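Chemotaxis protein CheX (Desulfovibrio desulfuricans subsp. desulfuricans str. G20, PDB 3HM4) is probably a CheY-P phosphatase of the CheX family, expected to help end chemotactic signalling by dephosphorylating the response regulator. Local coordinates at residues A48-K56 against G111-P119; I70-G78 against D87-V95. All blocks are in the same frame, centred on the assembly; numbering follows the deposited sequence. Where two conformers were deposited one is given.

Contact 1: A48-K56 against G111-P119; sequences AVVGITGHK and GMTFQGATP
Val49 and Pro119 meet where strand 47-53 runs antiparallel beside strand 115-123, the outermost strand of the sheet within this chain, at the dimer contact: Val49 O receives a CA-H...O contact from Pro119 CA at 3.3 Å. Next along, Val50 turns its side chain toward the partner. Its CG2, anti to the backbone N, presses on Ala117 O at 3.1 Å and also reaches the proline ring. Gly51 O then takes a nearly straight bond from Ala117 N, 2.9 Å with 177° at the hydrogen. Ile52 and Gly116 form a non-hydrogen-bonded antiparallel pair, and Ile52 extends CD1 obliquely to Phe114 CD2; Leu155 touches both side chains. Thr53 and Gln115 make the hydrogen-bonded pair: Thr53 N gives to Gln115 O at 3.0 Å, and Gln115 N to Thr53 O at 2.8 Å, the latter in the carbonyl plane. On the same face Thr53 OG1 packs on Gln115 CB. At His55 the contact is made by side chains and a water. With chi1 75°, the His55 ring swings over to Phe114, planes at 56°, and its CE1 comes 3.6 Å from the selenium of selenomethionine Met112. A water lies in the plane of this ring and over the centre of the Phe114 ring; it accepts from His55 N, donates to Thr113 O and lies 2.7 Å from His55 ND1. Lys56 O approaches the edge of Phe114, 3.4 Å from CE2. Chemically, the contact has two parts: regular backbone bonding at Gly51-Thr53, and past it a water joining the backbones while the Phe114 ring packs against Ile52, His55 and the backbone of Lys56. Thr53 OG1 bonds its counterpart in the second subunit, and backbone bonds from Pro119 also cross to it.

Contact 2: I70-G78 against D87-V95; sequences IAVVKAMLG and DTKDAVGEV
Selenomethionine Met76 holds CG beside its backbone N, anti to the carbonyl carbon; chi2 is extended and the chain bends at chi3 (70°), which in the given conformer, one of two deposited, sends the selenium across to Val95 and lays the methyl by the backbone of Ala91. Val73 is set differently: chi1 169° places CG1 anti to the backbone N, and the two methyls straddle the junction of Asp87 and Thr88. CG1 lies 3.7 Å from Asp87 CB, and CG2 lies 3.6 Å from Thr88 OG1. In that conformer the selenium of Met76 is 3.5 Å from Val95 CG2 and 3.9 Å from Ala91 CB, a fit to be taken as provisional. Leu77 closes the other flank with one branch, CD1 standing 3.7 Å from Asp87 CB and 4.1 Å from Ala91 CB. Ala91 presents only a methyl where the axes, 9.2 Å apart, cross at 88°, which suits the approach of larger side chains. This is a near-perpendicular packing of helices 66-77 and 84-109, consecutive in the chain. Deeper in, Val72 CG1 looks toward Val95 CG2; Leu21 of helix 10-25 touches both valines and joins this corner to a third helix. The helices are therefore held together here chiefly by dispersion, with Val73 and Leu77 packed on Ala91 and the aliphatic part of Asp87. Asp87 OD2 bonds Asp83 N and Thr88 OG1 bonds Ile84 O, so these polar atoms are bonded locally and not across the contact.

Contact 2 comes wholly between the two halves of contact 1 along the chain: strand 47-53 precedes helix 66-77, then helix 84-109 leads on to strand 115-123. Their centres are 22 Å apart, yet they touch directly, Ala48 CB lying 3.7 Å from Val92 CG1 where helix 84-109 packs on the sheet. Contact 1 is at an outer strand of the six-stranded antiparallel sheet, whereas contact 2 joins two of the helices. Helix 84-109 connects the two contacts, running from the helix crossing back to the edge of the sheet. Both contacts also reach the second subunit, 48-56/111-119 more extensively, so the strand pair and helix 84-109 both take part in the subunit contact.

Contact 1: A48-K56 against G111-P119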
loop_
_atom_site.group_PDB
_atom_site.type_symbol
_atom_site.label_atom_id
_atom_site.label_comp_id
_atom_site.label_asym_id
_atom_site.label_seq_id
_atom_site.Cartn_x
_atom_site.Cartn_y
_atom_site.Cartn_z
ATOM N N ALA A 48 4.220 3.727 -4.851
ATOM C CA ALA A 48 4.679 2.909 -3.731
ATOM C C ALA A 48 3.992 3.408 -2.487
ATOM O O ALA A 48 3.649 4.590 -2.397
ATOM C CB ALA A 48 6.173 2.906 -3.579
ATOM N N VAL A 49 3.817 2.519 -1.521
ATOM C CA VAL A 49 3.127 2.862 -0.299
ATOM C C VAL A 49 3.714 2.081 0.846
ATOM O O VAL A 49 4.078 0.913 0.672
ATOM C CB VAL A 49 1.593 2.665 -0.430
ATOM C CG1 VAL A 49 1.209 1.225 -0.744
ATOM C CG2 VAL A 49 0.852 3.187 0.803
ATOM N N VAL A 50 3.756 2.706 2.021
ATOM C CA VAL A 50 4.324 2.083 3.214
ATOM C C VAL A 50 3.610 2.577 4.447
ATOM O O VAL A 50 3.480 3.770 4.649
ATOM C CB VAL A 50 5.875 2.280 3.314
ATOM C CG1 VAL A 50 6.322 3.782 3.421
ATOM C CG2 VAL A 50 6.450 1.440 4.456
ATOM N N GLY A 51 3.157 1.626 5.261
ATOM C CA GLY A 51 2.445 1.986 6.478
ATOM C C GLY A 51 3.384 2.362 7.614
ATOM O O GLY A 51 4.528 1.891 7.685
ATOM N N ILE A 52 2.885 3.220 8.501
ATOM C CA ILE A 52 3.605 3.617 9.715
ATOM C C ILE A 52 2.657 3.480 10.892
ATOM O O ILE A 52 1.435 3.682 10.785
ATOM C CB ILE A 52 4.240 5.032 9.579
ATOM C CG1 ILE A 52 3.200 6.131 9.429
ATOM C CG2 ILE A 52 5.238 5.024 8.399
ATOM C CD1 ILE A 52 3.843 7.535 9.403
ATOM N N THR A 53 3.241 3.181 12.051
ATOM C CA THR A 53 2.469 3.001 13.288
ATOM C C THR A 53 3.165 3.747 14.446
ATOM O O THR A 53 4.375 3.858 14.494
ATOM C CB THR A 53 2.308 1.533 13.630
ATOM O OG1 THR A 53 3.589 0.959 13.915
ATOM C CG2 THR A 53 1.616 0.740 12.481
ATOM N N GLY A 54 2.368 4.213 15.388
ATOM C CA GLY A 54 2.903 4.968 16.553
ATOM C C GLY A 54 1.778 5.554 17.344
ATOM O O GLY A 54 0.770 4.917 17.421
ATOM N N HIS A 55 1.917 6.794 17.855
ATOM C CA HIS A 55 0.815 7.423 18.617
ATOM C C HIS A 55 -0.465 7.565 17.802
ATOM O O HIS A 55 -1.583 7.497 18.338
ATOM C CB HIS A 55 1.226 8.752 19.301
ATOM C CG HIS A 55 1.346 9.916 18.360
ATOM N ND1 HIS A 55 2.439 10.112 17.545
ATOM C CD2 HIS A 55 0.514 10.967 18.129
ATOM C CE1 HIS A 55 2.268 11.213 16.838
ATOM N NE2 HIS A 55 1.105 11.749 17.159
ATOM N N LYS A 56 -0.262 7.752 16.501
ATOM C CA LYS A 56 -1.221 7.677 15.451
ATOM C C LYS A 56 -0.643 6.676 14.394
ATOM O O LYS A 56 0.535 6.413 14.340
ATOM C CB LYS A 56 -1.397 9.056 14.847
ATOM C CG LYS A 56 -2.128 10.005 15.735
ATOM C CD LYS A 56 -2.188 11.389 15.158
ATOM C CE LYS A 56 -2.910 12.399 16.034
ATOM N NZ LYS A 56 -2.806 13.757 15.426
ATOM N N GLY A 111 10.106 14.082 18.893
ATOM C CA GLY A 111 9.465 13.391 20.019
ATOM C C GLY A 111 8.367 12.421 19.659
ATOM O O GLY A 111 7.593 12.020 20.538
HETATM N N MSE A 112 8.306 11.992 18.388
HETATM C CA MSE A 112 7.266 11.064 17.919
HETATM C C MSE A 112 7.902 9.854 17.247
HETATM O O MSE A 112 8.376 9.962 16.116
HETATM C CB MSE A 112 6.326 11.780 16.967
HETATM C CG MSE A 112 5.568 12.913 17.615
HETATM SE SE MSE A 112 4.518 13.943 16.418
HETATM C CE MSE A 112 5.912 14.985 15.692
ATOM N N THR A 113 7.875 8.721 17.930
ATOM C CA THR A 113 8.420 7.479 17.437
ATOM C C THR A 113 7.376 6.718 16.619
ATOM O O THR A 113 6.296 6.399 17.112
ATOM C CB THR A 113 8.912 6.572 18.586
ATOM O OG1 THR A 113 9.971 7.259 19.280
ATOM C CG2 THR A 113 9.431 5.241 18.068
ATOM N N PHE A 114 7.767 6.372 15.387
ATOM C CA PHE A 114 6.952 5.565 14.504
ATOM C C PHE A 114 7.734 4.359 14.001
ATOM O O PHE A 114 8.929 4.482 13.701
ATOM C CB PHE A 114 6.532 6.348 13.265
ATOM C CG PHE A 114 5.555 7.436 13.531
ATOM C CD1 PHE A 114 5.977 8.726 13.834
ATOM C CD2 PHE A 114 4.185 7.195 13.435
ATOM C CE1 PHE A 114 5.057 9.747 14.072
ATOM C CE2 PHE A 114 3.276 8.222 13.671
ATOM C CZ PHE A 114 3.720 9.500 13.986
ATOM N N GLN A 115 7.068 3.215 13.894
ATOM C CA GLN A 115 7.608 2.038 13.230
ATOM C C GLN A 115 7.147 2.077 11.779
ATOM O O GLN A 115 6.099 2.661 11.463
ATOM C CB GLN A 115 7.149 0.734 13.878
ATOM C CG GLN A 115 7.557 0.631 15.356
ATOM C CD GLN A 115 9.050 0.783 15.599
ATOM O OE1 GLN A 115 9.881 0.283 14.823
ATOM N NE2 GLN A 115 9.409 1.485 16.695
ATOM N N GLY A 116 7.894 1.396 10.931
ATOM C CA GLY A 116 7.604 1.329 9.514
ATOM C C GLY A 116 7.404 -0.102 9.043
ATOM O O GLY A 116 8.164 -1.007 9.403
ATOM N N ALA A 117 6.350 -0.310 8.264
ATOM C CA ALA A 117 6.033 -1.568 7.665
ATOM C C ALA A 117 6.873 -1.774 6.398
ATOM O O ALA A 117 7.714 -0.955 6.050
ATOM C CB ALA A 117 4.516 -1.601 7.368
ATOM N N THR A 118 6.658 -2.885 5.720
ATOM C CA THR A 118 7.356 -3.134 4.451
ATOM C C THR A 118 6.582 -2.423 3.320
ATOM O O THR A 118 5.334 -2.433 3.306
ATOM C CB THR A 118 7.475 -4.653 4.169
ATOM O OG1 THR A 118 6.185 -5.266 4.293
ATOM C CG2 THR A 118 8.480 -5.314 5.133
ATOM N N PRO A 119 7.300 -1.800 2.373
ATOM C CA PRO A 119 6.588 -1.155 1.265
ATOM C C PRO A 119 5.991 -2.137 0.265
ATOM O O PRO A 119 6.382 -3.291 0.189
ATOM C CB PRO A 119 7.685 -0.317 0.564
ATOM C CG PRO A 119 8.805 -0.258 1.552
ATOM C CD PRO A 119 8.752 -1.531 2.317
HETATM O O HOH W 1 4.400 8.277 17.953
#

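Contact 2: I70-G78 against D87-V95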
loop_
_atom_site.group_PDB
_atom_site.type_symbol
_atom_site.label_atom_id
_atom_site.label_comp_id
_atom_site.label_asym_id
_atom_site.label_seq_id
_atom_site.Cartn_x
_atom_site.Cartn_y
_atom_site.Cartn_z
ATOM N N ILE A 70 10.676 5.994 -14.667
ATOM C CA ILE A 70 11.747 5.462 -15.553
ATOM C C ILE A 70 13.091 6.131 -15.261
ATOM O O ILE A 70 14.125 5.444 -15.128
ATOM C CB ILE A 70 11.367 5.591 -17.030
ATOM C CG1 ILE A 70 10.210 4.626 -17.360
ATOM C CG2 ILE A 70 12.583 5.279 -17.929
ATOM C CD1 ILE A 70 9.590 4.781 -18.740
ATOM N N ALA A 71 13.073 7.449 -15.083
ATOM C CA ALA A 71 14.330 8.192 -14.789
ATOM C C ALA A 71 14.971 7.754 -13.456
ATOM O O ALA A 71 16.200 7.649 -13.343
ATOM C CB ALA A 71 14.109 9.702 -14.814
ATOM N N VAL A 72 14.130 7.495 -12.454
ATOM C CA VAL A 72 14.610 7.024 -11.157
ATOM C C VAL A 72 15.268 5.651 -11.297
ATOM O O VAL A 72 16.384 5.444 -10.806
ATOM C CB VAL A 72 13.496 6.996 -10.101
ATOM C CG1 VAL A 72 13.907 6.266 -8.842
ATOM C CG2 VAL A 72 13.012 8.410 -9.835
ATOM N N VAL A 73 14.605 4.742 -11.993
ATOM C CA VAL A 73 15.114 3.389 -12.205
ATOM C C VAL A 73 16.456 3.453 -12.985
ATOM O O VAL A 73 17.416 2.762 -12.621
ATOM C CB VAL A 73 14.083 2.469 -12.916
ATOM C CG1 VAL A 73 14.733 1.147 -13.365
ATOM C CG2 VAL A 73 12.864 2.234 -12.009
ATOM N N LYS A 74 16.525 4.297 -14.023
ATOM C CA LYS A 74 17.759 4.444 -14.804
ATOM C C LYS A 74 18.882 5.070 -13.973
ATOM O O LYS A 74 20.069 4.672 -14.085
ATOM C CB LYS A 74 17.504 5.242 -16.085
ATOM C CG LYS A 74 16.718 4.495 -17.106
ATOM C CD LYS A 74 16.556 5.260 -18.397
ATOM C CE LYS A 74 15.836 4.420 -19.423
ATOM N NZ LYS A 74 15.844 5.043 -20.766
ATOM N N ALA A 75 18.570 6.081 -13.176
ATOM C CA ALA A 75 19.578 6.725 -12.323
ATOM C C ALA A 75 20.158 5.762 -11.284
ATOM O O ALA A 75 21.384 5.732 -11.090
ATOM C CB ALA A 75 19.031 7.960 -11.651
HETATM N N MSE A 76 19.315 4.904 -10.718
HETATM C CA MSE A 76 19.733 3.995 -9.658
HETATM C C MSE A 76 20.398 2.723 -10.113
HETATM O O MSE A 76 21.318 2.251 -9.440
HETATM C CB MSE A 76 18.546 3.652 -8.775
HETATM C CG MSE A 76 18.118 4.880 -8.043
HETATM SE SE MSE A 76 16.601 4.574 -6.990
HETATM C CE MSE A 76 17.416 3.425 -5.583
ATOM N N LEU A 77 19.939 2.170 -11.230
ATOM C CA LEU A 77 20.422 0.920 -11.757
ATOM C C LEU A 77 21.067 1.003 -13.133
ATOM O O LEU A 77 21.658 0.003 -13.556
ATOM C CB LEU A 77 19.296 -0.107 -11.704
ATOM C CG LEU A 77 18.733 -0.400 -10.300
ATOM C CD1 LEU A 77 17.417 -1.179 -10.329
ATOM C CD2 LEU A 77 19.791 -1.175 -9.505
ATOM N N GLY A 78 21.079 2.178 -13.772
ATOM C CA GLY A 78 21.753 2.394 -15.075
ATOM C C GLY A 78 20.816 2.664 -16.251
ATOM O O GLY A 78 19.686 2.142 -16.301
ATOM N N ASP A 87 13.235 -4.141 -11.878
ATOM C CA ASP A 87 14.066 -3.001 -11.526
ATOM C C ASP A 87 13.229 -1.877 -10.903
ATOM O O ASP A 87 13.725 -1.194 -10.004
ATOM C CB ASP A 87 14.901 -2.522 -12.719
ATOM C CG ASP A 87 15.920 -3.542 -13.210
ATOM O OD1 ASP A 87 16.232 -4.495 -12.493
ATOM O OD2 ASP A 87 16.357 -3.343 -14.353
ATOM N N THR A 88 12.001 -1.710 -11.390
ATOM C CA THR A 88 11.069 -0.741 -10.781
ATOM C C THR A 88 10.734 -1.147 -9.341
ATOM O O THR A 88 10.819 -0.326 -8.434
ATOM C CB THR A 88 9.788 -0.528 -11.629
ATOM O OG1 THR A 88 10.219 -0.012 -12.881
ATOM C CG2 THR A 88 8.823 0.452 -10.974
ATOM N N LYS A 89 10.389 -2.408 -9.136
ATOM C CA LYS A 89 10.126 -2.929 -7.803
ATOM C C LYS A 89 11.317 -2.663 -6.887
ATOM O O LYS A 89 11.170 -2.116 -5.793
ATOM C CB LYS A 89 9.848 -4.417 -7.867
ATOM C CG LYS A 89 9.660 -5.095 -6.531
ATOM C CD LYS A 89 9.404 -6.601 -6.681
ATOM C CE LYS A 89 9.203 -7.226 -5.316
ATOM N NZ LYS A 89 8.637 -8.591 -5.429
ATOM N N ASP A 90 12.505 -3.055 -7.343
ATOM C CA ASP A 90 13.694 -2.922 -6.518
ATOM C C ASP A 90 14.101 -1.473 -6.218
ATOM O O ASP A 90 14.363 -1.097 -5.058
ATOM C CB ASP A 90 14.895 -3.681 -7.108
ATOM C CG ASP A 90 14.734 -5.192 -7.055
ATOM O OD1 ASP A 90 13.951 -5.727 -6.230
ATOM O OD2 ASP A 90 15.400 -5.868 -7.881
ATOM N N ALA A 91 14.126 -0.645 -7.259
ATOM C CA ALA A 91 14.589 0.750 -7.127
ATOM C C ALA A 91 13.584 1.604 -6.353
ATOM O O ALA A 91 13.928 2.288 -5.384
ATOM C CB ALA A 91 14.847 1.380 -8.514
ATOM N N VAL A 92 12.320 1.540 -6.765
ATOM C CA VAL A 92 11.282 2.334 -6.084
ATOM C C VAL A 92 11.042 1.793 -4.687
ATOM O O VAL A 92 10.791 2.570 -3.763
ATOM C CB VAL A 92 9.996 2.459 -6.937
ATOM C CG1 VAL A 92 8.854 3.154 -6.132
ATOM C CG2 VAL A 92 10.325 3.195 -8.244
ATOM N N GLY A 93 11.139 0.476 -4.534
ATOM C CA GLY A 93 10.995 -0.118 -3.206
ATOM C C GLY A 93 12.071 0.376 -2.238
ATOM O O GLY A 93 11.776 0.703 -1.084
ATOM N N GLU A 94 13.310 0.478 -2.723
ATOM C CA GLU A 94 14.376 0.995 -1.864
ATOM C C GLU A 94 14.190 2.463 -1.542
ATOM O O GLU A 94 14.380 2.888 -0.401
ATOM C CB GLU A 94 15.749 0.732 -2.467
ATOM C CG GLU A 94 16.905 1.235 -1.578
ATOM C CD GLU A 94 16.955 0.603 -0.159
ATOM O OE1 GLU A 94 16.491 -0.544 0.043
ATOM O OE2 GLU A 94 17.504 1.246 0.779
ATOM N N VAL A 95 13.846 3.258 -2.552
ATOM C CA VAL A 95 13.524 4.678 -2.341
ATOM C C VAL A 95 12.473 4.815 -1.224
ATOM O O VAL A 95 12.599 5.651 -0.335
ATOM C CB VAL A 95 13.007 5.353 -3.650
ATOM C CG1 VAL A 95 12.287 6.702 -3.382
ATOM C CG2 VAL A 95 14.206 5.498 -4.615
#